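Local structure of OxyA protein (5HH3) at residues P27-Q30 against L31-L34; A154-F158 against L159-R163; N197-T200 against A201-R204; S313-A316 against A317-N321. The protein probably acts as a haem-dependent cytochrome P450 that carries out a phenolic coupling (peptide cyclisation) step in the biosynthesis of a glycopeptide antibiotic. All coordinates share one frame; numbering follows the deposited sequence. Where two conformers were deposited one is given.

Interaction 1: residues P27-Q30 against L31-L34; sequences PVPQ and LRSL
Leu31 holds CG anti to its backbone N (chi1 -176°), which brings CD2 to 4.2 Å from Pro27 CB. Arg32 takes a different course: bent at chi3 (60°), it lays its guanidinium over Pro29, three residues earlier, with Pro29 CA 4.1 Å above one face. This holds for one of the two conformers of Arg32, so the packing is tentative.

The backbone here forms the first turn of helix 29-37. Val28 is the N-cap, and its carbonyl opens the helical pattern by accepting from Arg32 N in a nearly straight bond (3.1 Å, 174°). Pro29 suits the first helical position, because a ring without an N-H costs nothing where no earlier carbonyl would be its partner. Its oxygen accepts from Ser33 N at 2.9 Å. The same oxygen accepts a hydrogen bond from a water, which in this conformer makes a weak link to Arg32 NE.

Leu31, the buried leucine of the turn, packs on Leu56 of strand 53-57, His20 and Ser313. Leu34 reaches Leu56 too, and with Gln30 it touches Leu19 of helix 8-19, while Pro27 and Arg32 border Phe322.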
ATOM      1  N   PRO B  27      -2.101 -22.010  -9.449  1.00 32.50           N
ATOM      2  CA  PRO B  27      -1.303 -20.785  -9.618  1.00 31.89           C
ATOM      3  C   PRO B  27      -1.509 -20.185 -11.013  1.00 33.03           C
ATOM      4  O   PRO B  27      -1.660 -20.958 -11.958  1.00 32.97           O
ATOM      5  CB  PRO B  27       0.143 -21.289  -9.514  1.00 32.70           C
ATOM      6  CG  PRO B  27       0.064 -22.639  -8.889  1.00 33.36           C
ATOM      7  CD  PRO B  27      -1.248 -23.204  -9.295  1.00 32.99           C
ATOM      8  N   VAL B  28      -1.509 -18.851 -11.143  1.00 32.34           N
ATOM      9  CA  VAL B  28      -1.637 -18.205 -12.468  1.00 33.45           C
ATOM     10  C   VAL B  28      -0.342 -18.317 -13.300  1.00 33.42           C
ATOM     11  O   VAL B  28       0.739 -18.550 -12.728  1.00 30.41           O
ATOM     12  CB  VAL B  28      -2.096 -16.719 -12.389  1.00 34.63           C
ATOM     13  CG1 VAL B  28      -3.497 -16.632 -11.784  1.00 36.26           C
ATOM     14  CG2 VAL B  28      -1.106 -15.837 -11.634  1.00 33.14           C
ATOM     15  N   PRO B  29      -0.438 -18.157 -14.654  1.00 34.71           N
ATOM     16  CA  PRO B  29       0.752 -18.299 -15.510  1.00 35.67           C
ATOM     17  C   PRO B  29       1.963 -17.467 -15.098  1.00 35.22           C
ATOM     18  O   PRO B  29       3.094 -17.904 -15.274  1.00 36.29           O
ATOM     19  CB  PRO B  29       0.244 -17.839 -16.877  1.00 36.88           C
ATOM     20  CG  PRO B  29      -1.178 -18.264 -16.886  1.00 37.98           C
ATOM     21  CD  PRO B  29      -1.666 -18.052 -15.470  1.00 36.52           C
ATOM     22  N   GLN B  30       1.715 -16.288 -14.530  1.00 35.06           N
ATOM     23  CA  GLN B  30       2.762 -15.325 -14.203  1.00 34.90           C
ATOM     24  C   GLN B  30       3.603 -15.833 -13.023  1.00 32.77           C
ATOM     25  O   GLN B  30       4.820 -15.657 -13.004  1.00 31.91           O
ATOM     26  CB  GLN B  30       2.147 -13.962 -13.867  1.00 36.33           C
ATOM     27  CG  GLN B  30       1.519 -13.203 -15.038  1.00 39.54           C
ATOM     28  CD  GLN B  30       0.149 -13.715 -15.517  1.00 42.66           C
ATOM     29  OE1 GLN B  30      -0.532 -14.542 -14.868  1.00 40.35           O
ATOM     30  NE2 GLN B  30      -0.262 -13.215 -16.687  1.00 46.83           N
ATOM     31  N   LEU B  31       2.960 -16.466 -12.051  1.00 30.68           N
ATOM     32  CA  LEU B  31       3.695 -17.111 -10.954  1.00 29.97           C
ATOM     33  C   LEU B  31       4.425 -18.385 -11.433  1.00 31.33           C
ATOM     34  O   LEU B  31       5.566 -18.627 -11.036  1.00 30.78           O
ATOM     35  CB  LEU B  31       2.767 -17.458  -9.791  1.00 29.03           C
ATOM     36  CG  LEU B  31       3.438 -18.053  -8.551  1.00 27.75           C
ATOM     37  CD1 LEU B  31       4.522 -17.139  -8.013  1.00 28.09           C
ATOM     38  CD2 LEU B  31       2.431 -18.369  -7.471  1.00 27.29           C
ATOM     39  N   ARG B  32       3.747 -19.179 -12.258  1.00 32.69           N
ATOM     40  CA  ARG B  32       4.322 -20.384 -12.869  0.50 34.65           C
ATOM     41  C   ARG B  32       5.659 -20.037 -13.552  1.00 35.06           C
ATOM     42  O   ARG B  32       6.643 -20.753 -13.403  1.00 35.96           O
ATOM     43  CB  ARG B  32       3.325 -20.984 -13.876  0.50 36.59           C
ATOM     44  CG  ARG B  32       3.298 -22.502 -13.980  0.50 38.59           C
ATOM     45  CD  ARG B  32       2.003 -22.964 -14.655  0.50 39.69           C
ATOM     46  NE  ARG B  32       1.851 -22.418 -16.000  0.50 41.66           N
ATOM     47  CZ  ARG B  32       0.697 -22.323 -16.661  0.50 42.27           C
ATOM     48  NH1 ARG B  32      -0.427 -22.730 -16.119  0.50 40.41           N
ATOM     49  NH2 ARG B  32       0.675 -21.800 -17.885  0.50 44.51           N
ATOM     50  N   SER B  33       5.674 -18.928 -14.294  1.00 34.22           N
ATOM     51  CA  SER B  33       6.858 -18.496 -14.998  1.00 34.59           C
ATOM     52  C   SER B  33       8.009 -18.145 -14.055  1.00 33.03           C
ATOM     53  O   SER B  33       9.163 -18.557 -14.282  1.00 32.10           O
ATOM     54  CB  SER B  33       6.536 -17.312 -15.927  1.00 35.90           C
ATOM     55  OG  SER B  33       7.702 -16.898 -16.593  1.00 37.86           O
ATOM     56  N   LEU B  34       7.702 -17.427 -12.977  1.00 32.46           N
ATOM     57  CA  LEU B  34       8.713 -17.071 -11.989  1.00 31.68           C
ATOM     58  C   LEU B  34       9.238 -18.307 -11.267  1.00 31.27           C
ATOM     59  O   LEU B  34      10.438 -18.429 -11.044  1.00 30.45           O
ATOM     60  CB  LEU B  34       8.183 -16.017 -10.994  1.00 31.91           C
ATOM     61  CG  LEU B  34       7.831 -14.661 -11.642  1.00 33.20           C
ATOM     62  CD1 LEU B  34       7.166 -13.758 -10.612  1.00 32.96           C
ATOM     63  CD2 LEU B  34       9.050 -13.970 -12.240  1.00 33.42           C
TER
HETATM   64  O   HOH W   1       3.617 -19.922 -17.260  1.00 46.50           O

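Interaction 2: residues A154-F158 against L159-R163; sequences ATCDF and LGIPR
Asp157 and Arg163 form a two-pronged salt bridge across the end of helix 142-159. The arginine presents its side, NE giving a bond to Asp157 OD1 (3.0 Å) and NH2 one to Asp157 OD2 (2.7 Å). Both oxygens use their syn lone pairs, and the carboxylate and guanidinium planes lie only 5° apart. A bend at chi2 (-72°) brings the arginine back to the helix. Water 2 donates to Asp157 OD1 and to Ile161 O, and Gln166 NE2 likewise bonds to Asp157 OD1 and Ile161 O.

The backbone between these ends closes in a Schellman motif. Ile161 N bonds to Cys156 O at 3.0 Å, and Gly160 N to Asp157 O at 2.9 Å. Glycine suits the position because phi is positive (81°). The chain turns back so that Ile161 CB lies 4.1 Å from Cys156 CB; Cys156 and Leu159 pack on Met236, Ile161 on Leu169, and the Phe158 ring meets that of Phe110.

Two parallel, nearly straight bonds in one plane hold both charged groups against rotation. With water and glutamine also on OD1, the aspartate would be expected to stay ionised, and the helix end is tied to the start of helix 163-178.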
ATOM      1  N   ALA B 154     -17.010 -21.950  16.117  1.00 36.50           N
ATOM      2  CA  ALA B 154     -15.850 -22.682  16.647  1.00 36.77           C
ATOM      3  C   ALA B 154     -14.818 -21.744  17.298  1.00 37.00           C
ATOM      4  O   ALA B 154     -14.300 -22.057  18.372  1.00 37.17           O
ATOM      5  CB  ALA B 154     -15.186 -23.518  15.557  1.00 35.75           C
ATOM      6  N   THR B 155     -14.524 -20.609  16.663  1.00 36.30           N
ATOM      7  CA  THR B 155     -13.560 -19.658  17.236  1.00 37.16           C
ATOM      8  C   THR B 155     -14.109 -18.979  18.495  1.00 38.27           C
ATOM      9  O   THR B 155     -13.392 -18.874  19.479  1.00 38.63           O
ATOM     10  CB  THR B 155     -13.057 -18.582  16.241  1.00 36.36           C
ATOM     11  OG1 THR B 155     -14.151 -17.818  15.709  1.00 37.34           O
ATOM     12  CG2 THR B 155     -12.291 -19.210  15.128  1.00 35.85           C
ATOM     13  N   CYS B 156     -15.365 -18.526  18.471  1.00 39.33           N
ATOM     14  CA  CYS B 156     -15.989 -17.952  19.669  1.00 41.19           C
ATOM     15  C   CYS B 156     -16.106 -18.956  20.822  1.00 41.90           C
ATOM     16  O   CYS B 156     -15.850 -18.591  21.964  1.00 41.98           O
ATOM     17  CB  CYS B 156     -17.359 -17.324  19.373  1.00 42.85           C
ATOM     18  SG  CYS B 156     -17.242 -15.812  18.389  1.00 43.99           S
ATOM     19  N   ASP B 157     -16.477 -20.210  20.528  1.00 42.09           N
ATOM     20  CA  ASP B 157     -16.480 -21.290  21.551  1.00 43.21           C
ATOM     21  C   ASP B 157     -15.080 -21.497  22.143  1.00 42.62           C
ATOM     22  O   ASP B 157     -14.945 -21.613  23.355  1.00 43.14           O
ATOM     23  CB  ASP B 157     -17.001 -22.632  21.002  1.00 43.16           C
ATOM     24  CG  ASP B 157     -18.505 -22.636  20.745  1.00 45.11           C
ATOM     25  OD1 ASP B 157     -19.224 -21.683  21.133  1.00 46.62           O
ATOM     26  OD2 ASP B 157     -18.987 -23.621  20.142  1.00 45.66           O
ATOM     27  N   PHE B 158     -14.049 -21.484  21.298  1.00 40.51           N
ATOM     28  CA  PHE B 158     -12.676 -21.632  21.759  1.00 41.04           C
ATOM     29  C   PHE B 158     -12.304 -20.509  22.739  1.00 41.67           C
ATOM     30  O   PHE B 158     -11.671 -20.761  23.761  1.00 40.75           O
ATOM     31  CB  PHE B 158     -11.726 -21.706  20.564  1.00 40.34           C
ATOM     32  CG  PHE B 158     -10.266 -21.665  20.924  1.00 40.68           C
ATOM     33  CD1 PHE B 158      -9.623 -22.795  21.415  1.00 41.71           C
ATOM     34  CD2 PHE B 158      -9.528 -20.500  20.745  1.00 40.43           C
ATOM     35  CE1 PHE B 158      -8.274 -22.754  21.741  1.00 41.37           C
ATOM     36  CE2 PHE B 158      -8.175 -20.457  21.065  1.00 41.21           C
ATOM     37  CZ  PHE B 158      -7.547 -21.592  21.558  1.00 41.39           C
ATOM     38  N   LEU B 159     -12.736 -19.287  22.434  1.00 42.27           N
ATOM     39  CA  LEU B 159     -12.577 -18.157  23.345  1.00 44.14           C
ATOM     40  C   LEU B 159     -13.472 -18.183  24.585  1.00 46.28           C
ATOM     41  O   LEU B 159     -13.222 -17.425  25.516  1.00 48.45           O
ATOM     42  CB  LEU B 159     -12.829 -16.838  22.631  1.00 43.96           C
ATOM     43  CG  LEU B 159     -11.862 -16.462  21.528  1.00 43.62           C
ATOM     44  CD1 LEU B 159     -12.292 -15.096  21.029  1.00 44.09           C
ATOM     45  CD2 LEU B 159     -10.412 -16.428  22.029  1.00 43.95           C
ATOM     46  N   GLY B 160     -14.511 -19.010  24.602  1.00 45.83           N
ATOM     47  CA  GLY B 160     -15.436 -19.061  25.709  1.00 47.37           C
ATOM     48  C   GLY B 160     -16.491 -17.964  25.673  1.00 48.64           C
ATOM     49  O   GLY B 160     -17.051 -17.631  26.717  1.00 50.09           O
ATOM     50  N   ILE B 161     -16.780 -17.394  24.499  1.00 46.85           N
ATOM     51  CA  ILE B 161     -17.870 -16.417  24.404  1.00 48.56           C
ATOM     52  C   ILE B 161     -19.185 -17.220  24.528  1.00 49.17           C
ATOM     53  O   ILE B 161     -19.356 -18.186  23.799  1.00 47.25           O
ATOM     54  CB  ILE B 161     -17.863 -15.627  23.065  1.00 47.46           C
ATOM     55  CG1 ILE B 161     -16.480 -15.034  22.717  1.00 46.56           C
ATOM     56  CG2 ILE B 161     -18.910 -14.519  23.091  1.00 48.90           C
ATOM     57  CD1 ILE B 161     -15.863 -14.194  23.808  1.00 48.12           C
ATOM     58  N   PRO B 162     -20.093 -16.853  25.468  1.00 52.62           N
ATOM     59  CA  PRO B 162     -21.363 -17.581  25.515  1.00 53.93           C
ATOM     60  C   PRO B 162     -22.135 -17.440  24.217  1.00 54.18           C
ATOM     61  O   PRO B 162     -22.030 -16.404  23.554  1.00 53.59           O
ATOM     62  CB  PRO B 162     -22.117 -16.926  26.685  1.00 56.64           C
ATOM     63  CG  PRO B 162     -21.051 -16.386  27.565  1.00 57.02           C
ATOM     64  CD  PRO B 162     -19.948 -15.954  26.632  1.00 54.74           C
ATOM     65  N   ARG B 163     -22.885 -18.483  23.862  1.00 55.04           N
ATOM     66  CA  ARG B 163     -23.601 -18.546  22.587  1.00 54.95           C
ATOM     67  C   ARG B 163     -24.515 -17.356  22.319  1.00 57.23           C
ATOM     68  O   ARG B 163     -24.581 -16.864  21.195  1.00 56.15           O
ATOM     69  CB  ARG B 163     -24.409 -19.843  22.500  1.00 55.23           C
ATOM     70  CG  ARG B 163     -23.541 -21.070  22.292  1.00 53.45           C
ATOM     71  CD  ARG B 163     -22.989 -21.078  20.890  1.00 50.82           C
ATOM     72  NE  ARG B 163     -22.138 -22.217  20.598  1.00 50.10           N
ATOM     73  CZ  ARG B 163     -22.527 -23.368  20.043  1.00 50.11           C
ATOM     74  NH1 ARG B 163     -23.803 -23.616  19.748  1.00 51.43           N
ATOM     75  NH2 ARG B 163     -21.618 -24.302  19.793  1.00 48.83           N
TER
HETATM   76  O   HOH W   2     -19.558 -21.041  24.004  1.00 52.75           O

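Interaction 3: residues N197-T200 against A201-R204; sequences NKMT and ARTR
Arg202 curls back along its own helix toward Met199. Its CB and CG ride beside Lys198 O, at 3.6 and 3.7 Å, and NE is still near that oxygen. A bend at chi3 (-82°) then swings the guanidinium over the backbone of the preceding turn, where Met199 CA lies 3.4 Å above one face, offset toward the rim. NH2 at the tip approaches Met199 CB at 3.7 Å, and Met199 CE stands at the edge of the group, in its plane, 3.8 Å from NH1. A long, flexible arginine suits this exposed position: its aliphatic part and flat end can lie along the helix surface.

Thr203 makes the polar contact. With OG1 beside the backbone N (chi1 -54°) and so anti to the carbonyl carbon, the hydroxyl donates to Met199 O at 2.7 Å, while Thr203 N bonds to the same oxygen from the opposite face of the carbonyl plane. A buried hydroxyl is thus satisfied within the helix. Thr200 does likewise one turn earlier, its OG1 bonding to Met196 O, and its CG2 runs alongside Arg204, 3.8 Å from NE.

Arg204 carries its charge to Asp225 at the start of helix 225-256, with further bonds to Gly220 O and Ile223 O. Met199, Thr200 and Thr203 pack on Phe212 of helix 211-219, so this end of helix 182-205 packs against both helices.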
ATOM      1  N   ASN B 197     -13.085  -6.311  27.907  1.00 63.44           N
ATOM      2  CA  ASN B 197     -12.571  -5.822  29.186  1.00 65.90           C
ATOM      3  C   ASN B 197     -13.296  -6.430  30.382  1.00 67.21           C
ATOM      4  O   ASN B 197     -12.664  -6.735  31.387  1.00 67.92           O
ATOM      5  CB  ASN B 197     -12.649  -4.295  29.265  1.00 68.60           C
ATOM      6  CG  ASN B 197     -11.658  -3.600  28.340  1.00 67.66           C
ATOM      7  OD1 ASN B 197     -10.720  -4.205  27.823  1.00 65.05           O
ATOM      8  ND2 ASN B 197     -11.867  -2.307  28.138  1.00 69.96           N
ATOM      9  N   LYS B 198     -14.610  -6.617  30.274  1.00 68.59           N
ATOM     10  CA  LYS B 198     -15.374  -7.317  31.325  1.00 70.29           C
ATOM     11  C   LYS B 198     -14.959  -8.782  31.419  1.00 68.14           C
ATOM     12  O   LYS B 198     -14.681  -9.286  32.510  1.00 69.81           O
ATOM     13  CB  LYS B 198     -16.885  -7.221  31.081  1.00 71.65           C
ATOM     14  CG  LYS B 198     -17.451  -5.848  31.384  1.00 74.75           C
ATOM     15  CD  LYS B 198     -18.885  -5.736  30.906  1.00 76.13           C
ATOM     16  CE  LYS B 198     -19.426  -4.336  31.137  1.00 79.27           C
ATOM     17  NZ  LYS B 198     -20.728  -4.144  30.445  1.00 80.33           N
ATOM     18  N   MET B 199     -14.915  -9.441  30.265  1.00 64.64           N
ATOM     19  CA  MET B 199     -14.483 -10.836  30.161  1.00 63.65           C
ATOM     20  C   MET B 199     -13.095 -11.079  30.763  1.00 62.13           C
ATOM     21  O   MET B 199     -12.874 -12.084  31.442  1.00 61.43           O
ATOM     22  CB  MET B 199     -14.479 -11.262  28.702  1.00 62.27           C
ATOM     23  CG  MET B 199     -13.963 -12.668  28.471  1.00 62.53           C
ATOM     24  SD  MET B 199     -14.667 -13.419  26.992  1.00 62.19           S
ATOM     25  CE  MET B 199     -16.296 -13.820  27.622  1.00 62.37           C
ATOM     26  N   THR B 200     -12.174 -10.159  30.501  1.00 60.57           N
ATOM     27  CA  THR B 200     -10.861 -10.187  31.136  1.00 60.69           C
ATOM     28  C   THR B 200     -10.956 -10.052  32.657  1.00 62.44           C
ATOM     29  O   THR B 200     -10.368 -10.851  33.381  1.00 62.33           O
ATOM     30  CB  THR B 200      -9.942  -9.094  30.568  1.00 59.90           C
ATOM     31  OG1 THR B 200      -9.714  -9.352  29.177  1.00 57.63           O
ATOM     32  CG2 THR B 200      -8.625  -9.128  31.242  1.00 61.15           C
ATOM     33  N   ALA B 201     -11.704  -9.058  33.133  1.00 64.12           N
ATOM     34  CA  ALA B 201     -11.901  -8.878  34.565  1.00 67.41           C
ATOM     35  C   ALA B 201     -12.510 -10.128  35.199  1.00 68.36           C
ATOM     36  O   ALA B 201     -12.047 -10.567  36.248  1.00 70.01           O
ATOM     37  CB  ALA B 201     -12.761  -7.651  34.856  1.00 69.57           C
ATOM     38  N   ARG B 202     -13.517 -10.716  34.548  1.00 68.19           N
ATOM     39  CA  ARG B 202     -14.123 -11.972  35.032  1.00 69.54           C
ATOM     40  C   ARG B 202     -13.105 -13.100  35.139  1.00 67.48           C
ATOM     41  O   ARG B 202     -12.965 -13.714  36.196  1.00 67.19           O
ATOM     42  CB  ARG B 202     -15.326 -12.386  34.178  1.00 70.02           C
ATOM     43  CG  ARG B 202     -16.608 -11.658  34.579  1.00 74.87           C
ATOM     44  CD  ARG B 202     -17.837 -12.161  33.822  1.00 76.29           C
ATOM     45  NE  ARG B 202     -17.962 -11.560  32.483  1.00 76.53           N
ATOM     46  CZ  ARG B 202     -17.719 -12.154  31.311  1.00 75.97           C
ATOM     47  NH1 ARG B 202     -17.305 -13.422  31.224  1.00 75.69           N
ATOM     48  NH2 ARG B 202     -17.880 -11.449  30.188  1.00 76.76           N
ATOM     49  N   THR B 203     -12.349 -13.313  34.063  1.00 65.29           N
ATOM     50  CA  THR B 203     -11.316 -14.348  34.033  1.00 64.69           C
ATOM     51  C   THR B 203     -10.287 -14.178  35.154  1.00 65.94           C
ATOM     52  O   THR B 203     -10.010 -15.140  35.880  1.00 66.14           O
ATOM     53  CB  THR B 203     -10.629 -14.377  32.666  1.00 63.08           C
ATOM     54  OG1 THR B 203     -11.636 -14.526  31.662  1.00 63.28           O
ATOM     55  CG2 THR B 203      -9.627 -15.527  32.557  1.00 62.56           C
ATOM     56  N   ARG B 204      -9.754 -12.967  35.317  1.00 66.71           N
ATOM     57  CA  ARG B 204      -8.782 -12.695  36.388  1.00 69.88           C
ATOM     58  C   ARG B 204      -9.312 -12.946  37.809  1.00 75.17           C
ATOM     59  O   ARG B 204      -8.520 -13.213  38.702  1.00 77.62           O
ATOM     60  CB  ARG B 204      -8.209 -11.269  36.291  1.00 68.79           C
ATOM     61  CG  ARG B 204      -7.241 -11.078  35.136  1.00 65.53           C
ATOM     62  CD  ARG B 204      -6.544  -9.736  35.200  1.00 64.64           C
ATOM     63  NE  ARG B 204      -5.947  -9.372  33.913  1.00 61.20           N
ATOM     64  CZ  ARG B 204      -4.780  -9.820  33.432  1.00 58.30           C
ATOM     65  NH1 ARG B 204      -4.043 -10.711  34.091  1.00 58.31           N
ATOM     66  NH2 ARG B 204      -4.357  -9.383  32.256  1.00 55.65           N
TER

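Interaction 4: residues S313-A316 against A317-N321; sequences SLLA and ANRRN
Leu315 and Arg319, one turn apart, cross at an angle where the leucine's CD1 meets the methylene CG of the arginine at 3.8 Å. Leu315 has CG anti to its backbone N (chi1 -179°), while Arg319 is bent at both chi2 and chi3, so that its alkyl part stays against the leucine as the guanidinium turns away to Asp327, Phe25 O and Tyr281 O. An arginine suits this buried site because it offers carbon to the leucine and N-H groups to those acceptors.

Asn318 faces another way, its amide carbon CG 3.1 Å from Leu314 O. The amide itself is used elsewhere, ND2 bonding to Thr283 OG1 and OD1 to Leu339 N. Arg320 leaves with CG between the backbone N and the carbonyl carbon (chi1 71°), and its extended chain lets NH1 donate to Ala317 O (2.7 Å). Small Ala316 and Ala317 allow close packing against Met35 and Thr58, and against Tyr60 and Ile63, respectively.

Ser313 begins this short helix as its N-cap, OG accepting from Ala316 N at 3.0 Å and also bonding to His20 NE2. Leu314 touches the haem with its apolar side chain.

At the far end, Arg319 N still bonds to Leu315 O (2.9 Å), but Arg319 then leaves helical geometry. The Ala317 carbonyl there is met by a positive guanidinium, which is likely to be favourable at the negative end of the helix dipole.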
ATOM      1  N   SER B 313       6.458 -17.264  -1.275  1.00 24.50           N
ATOM      2  CA  SER B 313       5.297 -17.862  -1.903  1.00 24.30           C
ATOM      3  C   SER B 313       5.090 -19.309  -1.403  1.00 25.37           C
ATOM      4  O   SER B 313       5.676 -20.289  -1.918  1.00 24.84           O
ATOM      5  CB  SER B 313       5.426 -17.828  -3.422  1.00 24.72           C
ATOM      6  OG  SER B 313       4.272 -18.347  -4.053  1.00 24.25           O
ATOM      7  N   LEU B 314       4.211 -19.423  -0.417  1.00 24.81           N
ATOM      8  CA  LEU B 314       3.760 -20.699   0.104  1.00 24.63           C
ATOM      9  C   LEU B 314       3.007 -21.481  -0.966  1.00 25.20           C
ATOM     10  O   LEU B 314       3.143 -22.700  -1.043  1.00 25.53           O
ATOM     11  CB  LEU B 314       2.890 -20.506   1.344  1.00 24.60           C
ATOM     12  CG  LEU B 314       3.443 -19.670   2.502  1.00 24.14           C
ATOM     13  CD1 LEU B 314       2.473 -19.644   3.684  1.00 24.42           C
ATOM     14  CD2 LEU B 314       4.793 -20.213   2.934  1.00 25.08           C
ATOM     15  N   LEU B 315       2.236 -20.789  -1.799  1.00 25.27           N
ATOM     16  CA  LEU B 315       1.587 -21.423  -2.956  1.00 24.89           C
ATOM     17  C   LEU B 315       2.642 -22.077  -3.871  1.00 25.73           C
ATOM     18  O   LEU B 315       2.532 -23.283  -4.182  1.00 24.53           O
ATOM     19  CB  LEU B 315       0.746 -20.403  -3.721  1.00 25.60           C
ATOM     20  CG  LEU B 315      -0.034 -20.895  -4.953  1.00 26.10           C
ATOM     21  CD1 LEU B 315      -1.007 -21.963  -4.570  1.00 26.88           C
ATOM     22  CD2 LEU B 315      -0.777 -19.761  -5.615  1.00 27.13           C
ATOM     23  N   ALA B 316       3.693 -21.321  -4.223  1.00 25.51           N
ATOM     24  CA  ALA B 316       4.768 -21.851  -5.057  1.00 27.41           C
ATOM     25  C   ALA B 316       5.435 -23.076  -4.431  1.00 28.65           C
ATOM     26  O   ALA B 316       5.650 -24.067  -5.118  1.00 30.22           O
ATOM     27  CB  ALA B 316       5.807 -20.785  -5.401  1.00 27.04           C
ATOM     28  N   ALA B 317       5.705 -23.037  -3.127  1.00 28.06           N
ATOM     29  CA  ALA B 317       6.352 -24.159  -2.448  1.00 28.35           C
ATOM     30  C   ALA B 317       5.470 -25.402  -2.445  1.00 28.54           C
ATOM     31  O   ALA B 317       5.955 -26.504  -2.699  1.00 29.83           O
ATOM     32  CB  ALA B 317       6.673 -23.783  -1.008  1.00 28.50           C
ATOM     33  N   ASN B 318       4.195 -25.208  -2.127  1.00 27.15           N
ATOM     34  CA  ASN B 318       3.242 -26.301  -1.959  1.00 28.09           C
ATOM     35  C   ASN B 318       2.829 -26.938  -3.284  1.00 29.29           C
ATOM     36  O   ASN B 318       2.515 -28.143  -3.324  1.00 30.18           O
ATOM     37  CB  ASN B 318       2.012 -25.810  -1.205  1.00 27.22           C
ATOM     38  CG  ASN B 318       2.329 -25.430   0.227  1.00 27.59           C
ATOM     39  OD1 ASN B 318       3.436 -25.674   0.719  1.00 28.89           O
ATOM     40  ND2 ASN B 318       1.360 -24.855   0.917  1.00 27.67           N
ATOM     41  N   ARG B 319       2.828 -26.116  -4.338  1.00 27.96           N
ATOM     42  CA  ARG B 319       2.455 -26.526  -5.673  1.00 29.63           C
ATOM     43  C   ARG B 319       3.676 -26.523  -6.627  1.00 30.68           C
ATOM     44  O   ARG B 319       3.539 -26.274  -7.821  1.00 30.06           O
ATOM     45  CB  ARG B 319       1.348 -25.598  -6.172  1.00 29.91           C
ATOM     46  CG  ARG B 319       0.120 -25.514  -5.244  1.00 29.76           C
ATOM     47  CD  ARG B 319      -0.585 -26.853  -5.080  1.00 31.29           C
ATOM     48  NE  ARG B 319      -1.032 -27.257  -6.406  1.00 33.08           N
ATOM     49  CZ  ARG B 319      -2.114 -26.792  -7.022  1.00 33.93           C
ATOM     50  NH1 ARG B 319      -2.985 -25.996  -6.403  1.00 32.93           N
ATOM     51  NH2 ARG B 319      -2.346 -27.176  -8.270  1.00 35.94           N
ATOM     52  N   ARG B 320       4.851 -26.865  -6.092  1.00 31.30           N
ATOM     53  CA  ARG B 320       6.122 -26.677  -6.801  1.00 33.81           C
ATOM     54  C   ARG B 320       6.243 -27.495  -8.082  1.00 34.46           C
ATOM     55  O   ARG B 320       6.962 -27.090  -9.004  1.00 36.44           O
ATOM     56  CB  ARG B 320       7.306 -26.970  -5.886  1.00 35.27           C
ATOM     57  CG  ARG B 320       7.505 -28.439  -5.525  1.00 39.06           C
ATOM     58  CD  ARG B 320       8.609 -28.553  -4.478  1.00 42.02           C
ATOM     59  NE  ARG B 320       8.535 -29.755  -3.651  1.00 45.49           N
ATOM     60  CZ  ARG B 320       7.592 -30.007  -2.736  1.00 48.64           C
ATOM     61  NH1 ARG B 320       6.561 -29.173  -2.529  1.00 51.06           N
ATOM     62  NH2 ARG B 320       7.658 -31.124  -2.019  1.00 50.43           N
ATOM     63  N   ASN B 321       5.557 -28.627  -8.144  1.00 34.88           N
ATOM     64  CA  ASN B 321       5.579 -29.479  -9.348  1.00 36.62           C
ATOM     65  C   ASN B 321       4.433 -29.211 -10.349  1.00 36.57           C
ATOM     66  O   ASN B 321       4.346 -29.895 -11.339  1.00 37.98           O
ATOM     67  CB  ASN B 321       5.635 -30.964  -8.939  1.00 37.53           C
ATOM     68  CG  ASN B 321       6.927 -31.319  -8.217  1.00 38.59           C
ATOM     69  OD1 ASN B 321       8.005 -30.911  -8.620  1.00 38.88           O
ATOM     70  ND2 ASN B 321       6.817 -32.064  -7.136  1.00 40.20           N
TER

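In the fold
The four contacts fall into two pairs on opposite sides of the chain's centre. Interactions 1 and 4 have centres about 11 Å apart and touch through Leu31 CD2, which lies 4.0 Å from Leu315 CD2, so helix 29-37 packs directly on the short helix 314-318. Interactions 2 and 3, about 15 Å between centres, meet where Ile161 CD1 lies 3.5 Å from Met199 SD. The pairs are well separated: interactions 2 and 4 come no nearer than about 19 Å between closest atoms. Yet both of these border a haem, through Thr155 and Leu314, each side chain about 4 Å from it, whereas interactions 1 and 3 lie away from the annotated haem-binding residues.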